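Local coordinates for protein allantoin racemase (Pseudomonas fluorescens, PDB 5LG5) that racemises allantoin and probably also interconverts the D and L forms of other 5-monosubstituted hydantoins, at residues M1-V6 and A70-G75; A19-A24 and G201-V206. One frame throughout, in Å; residues are numbered along the deposited sequence.

Interaction 1. Residues M1-V6 and A70-G75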
ATOM      1  N   MET E   1       3.874  38.695 -13.580  1.00 18.77           N
ATOM      2  CA  MET E   1       3.331  37.450 -14.098  1.00 17.58           C
ATOM      3  C   MET E   1       1.822  37.489 -13.958  1.00 15.66           C
ATOM      4  O   MET E   1       1.282  38.209 -13.108  1.00 20.04           O
ATOM      5  CB  MET E   1       3.928  36.235 -13.358  1.00 18.11           C
ATOM      6  CG  MET E   1       3.342  35.961 -11.966  1.00 21.58           C
ATOM      7  SD  MET E   1       4.022  34.478 -11.185  1.00 15.01           S
ATOM      8  CE  MET E   1       5.697  35.002 -10.785  1.00 13.49           C
ATOM      9  N   ARG E   2       1.133  36.723 -14.794  1.00 18.96           N
ATOM     10  CA  ARG E   2      -0.316  36.611 -14.692  1.00 17.28           C
ATOM     11  C   ARG E   2      -0.744  35.176 -14.412  1.00 17.08           C
ATOM     12  O   ARG E   2      -0.366  34.246 -15.133  1.00 13.07           O
ATOM     13  CB  ARG E   2      -1.014  37.129 -15.956  1.00 15.76           C
ATOM     14  CG  ARG E   2      -2.527  36.906 -15.916  1.00 20.21           C
ATOM     15  CD  ARG E   2      -3.225  37.431 -17.165  1.00 26.55           C
ATOM     16  NE  ARG E   2      -3.247  38.891 -17.187  1.00 27.17           N
ATOM     17  CZ  ARG E   2      -2.656  39.633 -18.116  1.00 33.29           C
ATOM     18  NH1 ARG E   2      -1.995  39.050 -19.112  1.00 25.18           N
ATOM     19  NH2 ARG E   2      -2.722  40.954 -18.042  1.00 30.94           N
ATOM     20  N   ILE E   3      -1.536  35.009 -13.356  1.00 16.24           N
ATOM     21  CA  ILE E   3      -2.045  33.699 -12.982  1.00 13.06           C
ATOM     22  C   ILE E   3      -3.555  33.701 -13.072  1.00 16.45           C
ATOM     23  O   ILE E   3      -4.211  34.549 -12.458  1.00 16.42           O
ATOM     24  CB  ILE E   3      -1.622  33.317 -11.536  1.00 11.97           C
ATOM     25  CG1 ILE E   3      -0.098  33.430 -11.373  1.00 13.71           C
ATOM     26  CG2 ILE E   3      -2.083  31.925 -11.174  1.00  9.01           C
ATOM     27  CD1 ILE E   3       0.380  33.089  -9.971  1.00 11.09           C
ATOM     28  N   LEU E   4      -4.104  32.788 -13.875  1.00 14.07           N
ATOM     29  CA  LEU E   4      -5.546  32.567 -13.914  1.00 16.42           C
ATOM     30  C   LEU E   4      -5.921  31.717 -12.721  1.00 16.62           C
ATOM     31  O   LEU E   4      -5.254  30.730 -12.420  1.00 12.01           O
ATOM     32  CB  LEU E   4      -6.012  31.874 -15.202  1.00 14.56           C
ATOM     33  CG  LEU E   4      -6.069  32.582 -16.564  1.00 19.65           C
ATOM     34  CD1 LEU E   4      -5.219  33.831 -16.631  1.00 20.81           C
ATOM     35  CD2 LEU E   4      -5.749  31.632 -17.706  1.00 18.34           C
ATOM     36  N   VAL E   5      -6.956  32.154 -12.013  1.00 11.93           N
ATOM     37  CA  VAL E   5      -7.515  31.415 -10.911  1.00 12.83           C
ATOM     38  C   VAL E   5      -8.942  31.080 -11.303  1.00 14.70           C
ATOM     39  O   VAL E   5      -9.794  31.959 -11.350  1.00 15.63           O
ATOM     40  CB  VAL E   5      -7.445  32.246  -9.634  1.00 13.66           C
ATOM     41  CG1 VAL E   5      -7.953  31.448  -8.442  1.00 15.45           C
ATOM     42  CG2 VAL E   5      -6.002  32.680  -9.410  1.00 13.72           C
ATOM     43  N   VAL E   6      -9.191  29.813 -11.625  1.00 15.69           N
ATOM     44  CA  VAL E   6     -10.450  29.432 -12.247  1.00 10.54           C
ATOM     45  C   VAL E   6     -11.364  28.713 -11.275  1.00 11.97           C
ATOM     46  O   VAL E   6     -11.016  27.679 -10.704  1.00 15.28           O
ATOM     47  CB  VAL E   6     -10.211  28.553 -13.487  1.00 12.10           C
ATOM     48  CG1 VAL E   6     -11.497  28.388 -14.267  1.00 10.80           C
ATOM     49  CG2 VAL E   6      -9.151  29.184 -14.368  1.00 13.28           C
ATOM     50  N   ALA E  70       0.654  30.899 -15.497  1.00 12.17           N
ATOM     51  CA  ALA E  70       0.284  29.765 -14.680  1.00 12.35           C
ATOM     52  C   ALA E  70      -1.219  29.762 -14.550  1.00 14.04           C
ATOM     53  O   ALA E  70      -1.878  30.776 -14.817  1.00 14.41           O
ATOM     54  CB  ALA E  70       0.946  29.853 -13.298  1.00  9.64           C
ATOM     55  N   VAL E  71      -1.766  28.615 -14.162  1.00  9.73           N
ATOM     56  CA  VAL E  71      -3.197  28.486 -13.962  1.00  9.05           C
ATOM     57  C   VAL E  71      -3.461  27.760 -12.663  1.00 11.80           C
ATOM     58  O   VAL E  71      -2.822  26.741 -12.360  1.00 10.61           O
ATOM     59  CB  VAL E  71      -3.886  27.724 -15.128  1.00 13.04           C
ATOM     60  CG1 VAL E  71      -5.360  27.468 -14.794  1.00  9.85           C
ATOM     61  CG2 VAL E  71      -3.755  28.501 -16.446  1.00  7.67           C
ATOM     62  N   ILE E  72      -4.384  28.303 -11.876  1.00 11.28           N
ATOM     63  CA  ILE E  72      -4.825  27.649 -10.650  1.00  9.72           C
ATOM     64  C   ILE E  72      -6.246  27.184 -10.820  1.00 11.20           C
ATOM     65  O   ILE E  72      -7.117  27.985 -11.186  1.00 11.98           O
ATOM     66  CB  ILE E  72      -4.779  28.573  -9.427  1.00 10.78           C
ATOM     67  CG1 ILE E  72      -3.344  28.964  -9.072  1.00  8.89           C
ATOM     68  CG2 ILE E  72      -5.434  27.883  -8.234  1.00 10.90           C
ATOM     69  CD1 ILE E  72      -3.277  30.056  -7.986  1.00  9.06           C
ATOM     70  N   GLN E  73      -6.487  25.899 -10.576  1.00  9.48           N
ATOM     71  CA  GLN E  73      -7.845  25.393 -10.573  1.00  9.65           C
ATOM     72  C   GLN E  73      -8.383  25.427  -9.147  1.00 15.39           C
ATOM     73  O   GLN E  73      -7.906  24.702  -8.267  1.00 10.28           O
ATOM     74  CB  GLN E  73      -7.933  23.989 -11.181  1.00 12.62           C
ATOM     75  CG  GLN E  73      -9.336  23.412 -11.096  1.00 16.50           C
ATOM     76  CD  GLN E  73      -9.570  22.269 -12.054  1.00 19.16           C
ATOM     77  OE1 GLN E  73      -9.148  22.313 -13.210  1.00 24.04           O
ATOM     78  NE2 GLN E  73     -10.253  21.240 -11.583  1.00 22.68           N
ATOM     79  N   ALA E  74      -9.366  26.298  -8.932  1.00 13.47           N
ATOM     80  CA  ALA E  74      -9.827  26.621  -7.589  1.00 15.94           C
ATOM     81  C   ALA E  74     -11.085  25.854  -7.260  1.00 19.11           C
ATOM     82  O   ALA E  74     -12.172  26.429  -7.139  1.00 25.28           O
ATOM     83  CB  ALA E  74     -10.073  28.117  -7.450  1.00 19.53           C
ATOM     84  N   GLY E  75     -10.945  24.546  -7.152  1.00 16.73           N
ATOM     85  CA  GLY E  75     -12.028  23.715  -6.674  1.00 16.65           C
ATOM     86  C   GLY E  75     -11.392  22.590  -5.898  1.00 22.54           C
ATOM     87  O   GLY E  75     -10.295  22.136  -6.245  1.00 21.00           O
TER
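I3 and I72 meet on one face of two adjacent parallel strands, the central pair of a four-stranded parallel sheet in the Asp/Glu/hydantoin racemase fold. Strands 2-6 and 70-74 run side by side at 19°, with I3 level with A70 and V5 level with I72. The side chain of I72 reaches over to the neighbouring strand between I3 and V5. Its CG1 packs against I3 CG2 at 3.8 Å, the two side chains crossing at a slant. I72 CD1 then lies beside V5 CG2 at 4.0 Å, and here the side chains point the same way. The chi1 of I72, -66°, puts CG1 beside the backbone N, and the extended chi2 (171°) carries CD1 on toward V5. A205 and V206 of helix 201-214 cover the same face.

L4, V71 and V6 use the opposite face. L4 CD2 touches V71 CG2 at 3.9 Å, while V71 CG1 leans toward V6 CG2. V57 and V61 of helix 47-63 pack on V6 there.

The backbones are joined by four hydrogen bonds with alternating donors. The first, L4 N to A70 O, is 3.1 Å long. I72 N to L4 O and V6 N to I72 O follow. A74 N donates the last, to V6 O at 2.8 Å. Beside it the methyl carbon A74 CB packs 4.1 Å from V5 CG1.

Interaction 2. Residues A19-A24 and G201-V206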
ATOM      1  N   ALA E  19     -10.797  35.030  -5.904  1.00 20.08           N
ATOM      2  CA  ALA E  19      -9.854  35.972  -6.497  1.00 20.85           C
ATOM      3  C   ALA E  19      -9.339  37.011  -5.495  1.00 20.67           C
ATOM      4  O   ALA E  19      -8.165  37.376  -5.538  1.00 20.35           O
ATOM      5  CB  ALA E  19     -10.474  36.653  -7.705  1.00 23.02           C
ATOM      6  N   GLU E  20     -10.201  37.489  -4.598  1.00 20.97           N
ATOM      7  CA  GLU E  20      -9.736  38.447  -3.591  1.00 24.52           C
ATOM      8  C   GLU E  20      -8.656  37.811  -2.734  1.00 20.94           C
ATOM      9  O   GLU E  20      -7.624  38.418  -2.453  1.00 18.29           O
ATOM     10  CB  GLU E  20     -10.848  38.882  -2.639  1.00 26.48           C
ATOM     11  CG  GLU E  20     -11.950  39.744  -3.174  1.00 33.19           C
ATOM     12  CD  GLU E  20     -12.984  40.025  -2.083  1.00 41.32           C
ATOM     13  OE1 GLU E  20     -12.760  39.591  -0.922  1.00 36.31           O
ATOM     14  OE2 GLU E  20     -14.012  40.671  -2.384  1.00 48.66           O
ATOM     15  N   GLN E  21      -8.918  36.580  -2.303  1.00 23.16           N
ATOM     16  CA  GLN E  21      -7.978  35.866  -1.454  1.00 19.61           C
ATOM     17  C   GLN E  21      -6.660  35.632  -2.158  1.00 20.55           C
ATOM     18  O   GLN E  21      -5.593  35.733  -1.550  1.00 19.37           O
ATOM     19  CB  GLN E  21      -8.572  34.533  -1.007  1.00 22.70           C
ATOM     20  CG  GLN E  21      -9.666  34.699   0.022  1.00 25.96           C
ATOM     21  CD  GLN E  21      -9.169  35.426   1.259  1.00 29.63           C
ATOM     22  OE1 GLN E  21      -8.072  35.153   1.765  1.00 30.00           O
ATOM     23  NE2 GLN E  21      -9.983  36.351   1.764  1.00 31.19           N
ATOM     24  N   ALA E  22      -6.735  35.322  -3.448  1.00 21.53           N
ATOM     25  CA  ALA E  22      -5.527  35.087  -4.221  1.00 20.19           C
ATOM     26  C   ALA E  22      -4.714  36.370  -4.268  1.00 19.95           C
ATOM     27  O   ALA E  22      -3.490  36.366  -4.076  1.00 18.14           O
ATOM     28  CB  ALA E  22      -5.882  34.608  -5.632  1.00 17.00           C
ATOM     29  N   ARG E  23      -5.412  37.472  -4.522  1.00 19.67           N
ATOM     30  CA  ARG E  23      -4.774  38.783  -4.585  1.00 21.97           C
ATOM     31  C   ARG E  23      -4.141  39.202  -3.264  1.00 20.55           C
ATOM     32  O   ARG E  23      -3.114  39.875  -3.246  1.00 23.54           O
ATOM     33  CB  ARG E  23      -5.770  39.837  -5.049  1.00 24.58           C
ATOM     34  CG  ARG E  23      -5.851  39.958  -6.549  1.00 25.53           C
ATOM     35  CD  ARG E  23      -6.692  41.151  -6.944  1.00 29.00           C
ATOM     36  NE  ARG E  23      -8.104  40.796  -6.931  1.00 29.99           N
ATOM     37  CZ  ARG E  23      -8.748  40.312  -7.985  1.00 25.09           C
ATOM     38  NH1 ARG E  23      -8.098  40.130  -9.132  1.00 19.45           N
ATOM     39  NH2 ARG E  23     -10.038  40.007  -7.890  1.00 25.17           N
ATOM     40  N   ALA E  24      -4.744  38.777  -2.162  1.00 22.53           N
ATOM     41  CA  ALA E  24      -4.243  39.140  -0.845  1.00 24.74           C
ATOM     42  C   ALA E  24      -2.841  38.604  -0.574  1.00 23.94           C
ATOM     43  O   ALA E  24      -2.104  39.182   0.224  1.00 25.48           O
ATOM     44  CB  ALA E  24      -5.215  38.695   0.253  1.00 20.32           C
ATOM     45  N   GLY E 201      -6.232  26.385   0.381  1.00 11.39           N
ATOM     46  CA  GLY E 201      -5.714  25.911  -0.892  1.00 11.07           C
ATOM     47  C   GLY E 201      -5.590  27.019  -1.917  1.00 11.03           C
ATOM     48  O   GLY E 201      -4.712  26.999  -2.775  1.00 12.40           O
ATOM     49  N   VAL E 202      -6.482  27.994  -1.849  1.00 10.55           N
ATOM     50  CA  VAL E 202      -6.397  29.094  -2.792  1.00 12.94           C
ATOM     51  C   VAL E 202      -5.092  29.883  -2.645  1.00 12.27           C
ATOM     52  O   VAL E 202      -4.376  30.090  -3.624  1.00 12.37           O
ATOM     53  CB  VAL E 202      -7.589  30.036  -2.653  1.00 13.43           C
ATOM     54  CG1 VAL E 202      -7.356  31.305  -3.480  1.00 16.31           C
ATOM     55  CG2 VAL E 202      -8.855  29.316  -3.090  1.00 13.62           C
ATOM     56  N   THR E 203      -4.787  30.327  -1.430  1.00  9.02           N
ATOM     57  CA  THR E 203      -3.594  31.124  -1.216  1.00 11.24           C
ATOM     58  C   THR E 203      -2.355  30.266  -1.280  1.00 10.51           C
ATOM     59  O   THR E 203      -1.307  30.715  -1.729  1.00 10.52           O
ATOM     60  CB  THR E 203      -3.639  31.909   0.101  1.00 12.04           C
ATOM     61  OG1 THR E 203      -3.903  31.003   1.186  1.00 11.48           O
ATOM     62  CG2 THR E 203      -4.727  32.983   0.033  1.00 13.62           C
ATOM     63  N   ALA E 204      -2.470  29.030  -0.803  1.00 13.79           N
ATOM     64  CA  ALA E 204      -1.381  28.081  -0.976  1.00 11.37           C
ATOM     65  C   ALA E 204      -1.026  27.967  -2.453  1.00  9.63           C
ATOM     66  O   ALA E 204       0.135  28.112  -2.834  1.00 12.54           O
ATOM     67  CB  ALA E 204      -1.767  26.714  -0.418  1.00 10.22           C
ATOM     68  N   ALA E 205      -2.045  27.750  -3.283  1.00  9.26           N
ATOM     69  CA  ALA E 205      -1.842  27.544  -4.718  1.00 11.50           C
ATOM     70  C   ALA E 205      -1.180  28.731  -5.382  1.00 12.35           C
ATOM     71  O   ALA E 205      -0.332  28.563  -6.273  1.00  9.24           O
ATOM     72  CB  ALA E 205      -3.163  27.217  -5.409  1.00  9.15           C
ATOM     73  N   VAL E 206      -1.572  29.935  -4.957  1.00 12.24           N
ATOM     74  CA  VAL E 206      -0.970  31.145  -5.518  1.00 11.66           C
ATOM     75  C   VAL E 206       0.527  31.132  -5.333  1.00 10.35           C
ATOM     76  O   VAL E 206       1.277  31.383  -6.277  1.00 14.08           O
ATOM     77  CB  VAL E 206      -1.540  32.431  -4.888  1.00 12.15           C
ATOM     78  CG1 VAL E 206      -0.732  33.654  -5.329  1.00 10.60           C
ATOM     79  CG2 VAL E 206      -3.000  32.580  -5.263  1.00  9.39           C
TER
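A22 packs its methyl group against V206: CB lies 3.5 Å from V206 CG2, a close apolar contact. The same methyl of V206 also lies over A22 CA. V202, one helical turn earlier, meets A22 on its backbone N side, whereas V206 CG1 lies on the A22 O side. V202 CG1 sits 4.2 Å from A22 CB and 4.1 Å from A22 N. V202 CG1 is anti to its own backbone N (chi1 170°), and that turn brings it also to Q21 CB, at 4.2 Å. T203 completes the first shell. Its CG2 methyl meets the backbone carbonyl of Q21, with 3.3 Å between T203 CG2 and Q21 O.

The small residue A22 lets the backbones come close, with T203 CA 5.3 Å from A22 CA. The axes of helices 19-24 and 201-206 approach to 8.5 Å and cross at -45°.

The hydroxyl of T203 is held within its own helix region. OG1 sits between the backbone N and the carbonyl carbon (chi1 54°) and is hydrogen-bonded to the carbonyl of D200. The carboxylate of D200 accepts a bond from V202 N at the start of the helix. I18 and V25 of helix 12-25 extend the apolar seam at its two ends. I32 of strand 31-35 lies against A22. L215 of a second subunit packs on T203, which places this edge of the contact near a subunit interface.

The side-chain atoms that meet here are carbons, some packed on backbone atoms. The contact therefore depends mainly on fit and apolar burial.

Interactions 1 and 2 are neighbouring layers on the first four-stranded sheet, with centres about 9 Å apart. Their segments alternate along the chain: strand 2-7, helix 12-25, strand 70-74, helix 201-214. The strands of interaction 1 form the middle of that parallel sheet, and the helix pair of interaction 2 packs over one face of it. The layers touch directly. I72 CD1 lies 3.5 Å from V206 N, and V5 CG2 lies 4.2 Å from A22 CB. Helix 201-214 follows strand 198-199 of the second four-stranded sheet. Its packing on the first sheet therefore ties the late part of the chain to the N-terminal part and helps join the two sheets.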